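Local structure of ATP phosphoribosyltransferase regulatory subunit (1USY) at residues 109-114 / 209-214. The protein is probably required for the first step of histidine biosynthesis and may let histidine exert feedback control on ATP phosphoribosyltransferase. Residues are numbered along the deposited sequence; the frame is centred on the assembly and turned at random.
Sequences VLEIIV and SSFLQE
Two helices lying on the same face of the mixed beta-sheet, in the class-II aminoacyl-tRNA synthetase-like fold, meet here through Leu110, Glu111 and Val114 of 109-114 and Phe211 and Leu212 of 209-214. The segments run in roughly the same direction, with their axes 10.8 Å apart and inclined at -37°. Side chains bridge this gap. Leu212 reaches across with CG anti to its carbonyl carbon (chi1 -69°), and its two methyls make the closest contacts. Leu212 CD1 lies 3.8 Å from Leu110 CD1, and the two leucine side chains cross at about a right angle. The other methyl, Leu212 CD2, packs 4.1 Å from Val114 CG2. An alanine in place of Leu212 would probably leave Leu110 CD1 and Val114 CG2 without their apolar partner and open a gap between the helices. The sheet lies beneath this layer: Leu110 touches Phe239, Val114 touches Ile241 and Leu212 touches Val221. Phe211 makes a second, separate contact. Its CG is anti to the backbone N (chi1 180°), which brings the ring edge up to Glu111. The ring meets the aliphatic root of Glu111 with its edge: Phe211 CE1 lies 3.5 Å from Glu111 CB, which sits near the ring plane.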
ATOM      1  N   VAL B 109      34.125 -15.158 -17.732  1.00 25.02           N
ATOM      2  CA  VAL B 109      33.075 -14.131 -17.650  1.00 24.80           C
ATOM      3  C   VAL B 109      33.486 -12.907 -18.456  1.00 25.31           C
ATOM      4  O   VAL B 109      32.789 -12.512 -19.377  1.00 29.31           O
ATOM      5  CB  VAL B 109      32.734 -13.731 -16.202  1.00 25.29           C
ATOM      6  CG1 VAL B 109      31.727 -12.538 -16.193  1.00 22.46           C
ATOM      7  CG2 VAL B 109      32.203 -14.950 -15.420  1.00 10.77           C
ATOM      8  N   LEU B 110      34.649 -12.347 -18.146  1.00 25.31           N
ATOM      9  CA  LEU B 110      35.119 -11.152 -18.832  1.00 22.22           C
ATOM     10  C   LEU B 110      35.062 -11.354 -20.318  1.00 23.72           C
ATOM     11  O   LEU B 110      34.687 -10.452 -21.062  1.00 28.39           O
ATOM     12  CB  LEU B 110      36.570 -10.863 -18.472  1.00 25.01           C
ATOM     13  CG  LEU B 110      36.863  -9.781 -17.439  1.00 26.29           C
ATOM     14  CD1 LEU B 110      38.319  -9.576 -17.493  1.00 26.28           C
ATOM     15  CD2 LEU B 110      36.114  -8.508 -17.718  1.00 14.22           C
ATOM     16  N   GLU B 111      35.432 -12.542 -20.757  1.00 20.89           N
ATOM     17  CA  GLU B 111      35.651 -12.734 -22.161  1.00 24.70           C
ATOM     18  C   GLU B 111      34.323 -12.629 -22.888  1.00 25.20           C
ATOM     19  O   GLU B 111      34.236 -11.938 -23.904  1.00 25.28           O
ATOM     20  CB  GLU B 111      36.461 -14.008 -22.424  1.00 27.53           C
ATOM     21  CG  GLU B 111      35.771 -15.113 -23.204  1.00 40.84           C
ATOM     22  CD  GLU B 111      35.531 -14.733 -24.646  1.00 49.21           C
ATOM     23  OE1 GLU B 111      36.501 -14.259 -25.292  1.00 59.51           O
ATOM     24  OE2 GLU B 111      34.373 -14.889 -25.120  1.00 49.24           O
ATOM     25  N   ILE B 112      33.276 -13.233 -22.327  1.00 24.72           N
ATOM     26  CA  ILE B 112      31.920 -13.105 -22.877  1.00 23.63           C
ATOM     27  C   ILE B 112      31.347 -11.662 -22.814  1.00 19.43           C
ATOM     28  O   ILE B 112      30.837 -11.177 -23.814  1.00 22.21           O
ATOM     29  CB  ILE B 112      30.971 -14.107 -22.193  1.00 22.38           C
ATOM     30  CG1 ILE B 112      31.463 -15.521 -22.396  1.00 15.35           C
ATOM     31  CG2 ILE B 112      29.548 -13.981 -22.697  1.00 20.34           C
ATOM     32  CD1 ILE B 112      30.793 -16.500 -21.470  1.00 18.55           C
ATOM     33  N   ILE B 113      31.443 -10.995 -21.665  1.00 18.41           N
ATOM     34  CA  ILE B 113      30.906  -9.645 -21.523  1.00 21.17           C
ATOM     35  C   ILE B 113      31.634  -8.701 -22.494  1.00 21.71           C
ATOM     36  O   ILE B 113      30.998  -7.969 -23.241  1.00 22.17           O
ATOM     37  CB  ILE B 113      30.997  -9.104 -20.047  1.00 21.08           C
ATOM     38  CG1 ILE B 113      30.063  -9.811 -19.053  1.00 19.55           C
ATOM     39  CG2 ILE B 113      30.653  -7.616 -19.999  1.00 19.35           C
ATOM     40  CD1 ILE B 113      28.991 -10.608 -19.615  1.00 24.65           C
ATOM     41  N   VAL B 114      32.967  -8.728 -22.486  1.00 20.86           N
ATOM     42  CA  VAL B 114      33.745  -7.858 -23.374  1.00 17.18           C
ATOM     43  C   VAL B 114      33.415  -8.165 -24.834  1.00 23.03           C
ATOM     44  O   VAL B 114      33.107  -7.238 -25.608  1.00 25.27           O
ATOM     45  CB  VAL B 114      35.293  -7.988 -23.145  1.00 16.04           C
ATOM     46  CG1 VAL B 114      36.109  -7.355 -24.287  1.00 11.33           C
ATOM     47  CG2 VAL B 114      35.706  -7.409 -21.797  1.00  7.25           C
ATOM     48  N   SER B 209      44.584  -7.938 -17.802  1.00 23.09           N
ATOM     49  CA  SER B 209      45.119  -7.068 -18.865  1.00 22.87           C
ATOM     50  C   SER B 209      45.637  -7.863 -20.073  1.00 22.60           C
ATOM     51  O   SER B 209      45.223  -7.600 -21.207  1.00 22.94           O
ATOM     52  CB  SER B 209      46.283  -6.250 -18.320  1.00 22.96           C
ATOM     53  OG  SER B 209      45.826  -5.367 -17.322  1.00 36.54           O
ATOM     54  N   SER B 210      46.520  -8.821 -19.808  1.00 13.42           N
ATOM     55  CA  SER B 210      47.106  -9.678 -20.848  1.00 20.07           C
ATOM     56  C   SER B 210      46.030 -10.421 -21.606  1.00 23.80           C
ATOM     57  O   SER B 210      45.919 -10.328 -22.833  1.00 27.49           O
ATOM     58  CB  SER B 210      48.025 -10.726 -20.230  1.00 18.23           C
ATOM     59  OG  SER B 210      49.356 -10.255 -20.210  1.00 24.48           O
ATOM     60  N   PHE B 211      45.254 -11.152 -20.862  1.00 25.92           N
ATOM     61  CA  PHE B 211      44.193 -11.946 -21.439  1.00 28.50           C
ATOM     62  C   PHE B 211      43.336 -11.090 -22.387  1.00 28.57           C
ATOM     63  O   PHE B 211      43.103 -11.453 -23.542  1.00 32.03           O
ATOM     64  CB  PHE B 211      43.304 -12.534 -20.347  1.00 23.83           C
ATOM     65  CG  PHE B 211      42.167 -13.369 -20.925  1.00 25.10           C
ATOM     66  CD1 PHE B 211      40.911 -12.794 -21.096  1.00 22.11           C
ATOM     67  CD2 PHE B 211      42.386 -14.707 -21.282  1.00 26.59           C
ATOM     68  CE1 PHE B 211      39.865 -13.549 -21.627  1.00 24.06           C
ATOM     69  CE2 PHE B 211      41.338 -15.465 -21.815  1.00 28.65           C
ATOM     70  CZ  PHE B 211      40.077 -14.885 -21.987  1.00 27.99           C
ATOM     71  N   LEU B 212      42.881  -9.952 -21.893  1.00 28.30           N
ATOM     72  CA  LEU B 212      42.018  -9.052 -22.688  1.00 30.02           C
ATOM     73  C   LEU B 212      42.769  -8.460 -23.904  1.00 29.70           C
ATOM     74  O   LEU B 212      42.251  -8.440 -25.029  1.00 29.62           O
ATOM     75  CB  LEU B 212      41.508  -7.891 -21.825  1.00 26.14           C
ATOM     76  CG  LEU B 212      40.504  -8.334 -20.745  1.00 29.63           C
ATOM     77  CD1 LEU B 212      39.797  -7.156 -20.066  1.00 29.30           C
ATOM     78  CD2 LEU B 212      39.382  -9.230 -21.287  1.00 35.04           C
ATOM     79  N   GLN B 213      43.979  -7.991 -23.668  1.00 29.42           N
ATOM     80  CA  GLN B 213      44.798  -7.366 -24.729  1.00 30.20           C
ATOM     81  C   GLN B 213      45.064  -8.329 -25.896  1.00 27.09           C
ATOM     82  O   GLN B 213      44.931  -7.968 -27.073  1.00 29.92           O
ATOM     83  CB  GLN B 213      46.144  -6.907 -24.178  1.00 29.62           C
ATOM     84  CG  GLN B 213      46.246  -5.383 -24.085  1.00 33.26           C
ATOM     85  CD  GLN B 213      47.502  -4.910 -23.360  1.00 39.51           C
ATOM     86  OE1 GLN B 213      48.305  -5.734 -22.924  1.00 42.97           O
ATOM     87  NE2 GLN B 213      47.720  -3.617 -23.204  1.00 47.32           N
ATOM     88  N   GLU B 214      45.437  -9.552 -25.585  1.00 26.54           N
ATOM     89  CA  GLU B 214      45.731 -10.527 -26.642  1.00 28.68           C
ATOM     90  C   GLU B 214      44.504 -10.895 -27.487  1.00 31.84           C
ATOM     91  O   GLU B 214      44.564 -10.909 -28.723  1.00 31.58           O
ATOM     92  CB  GLU B 214      46.234 -11.855 -26.125  1.00 25.40           C
TER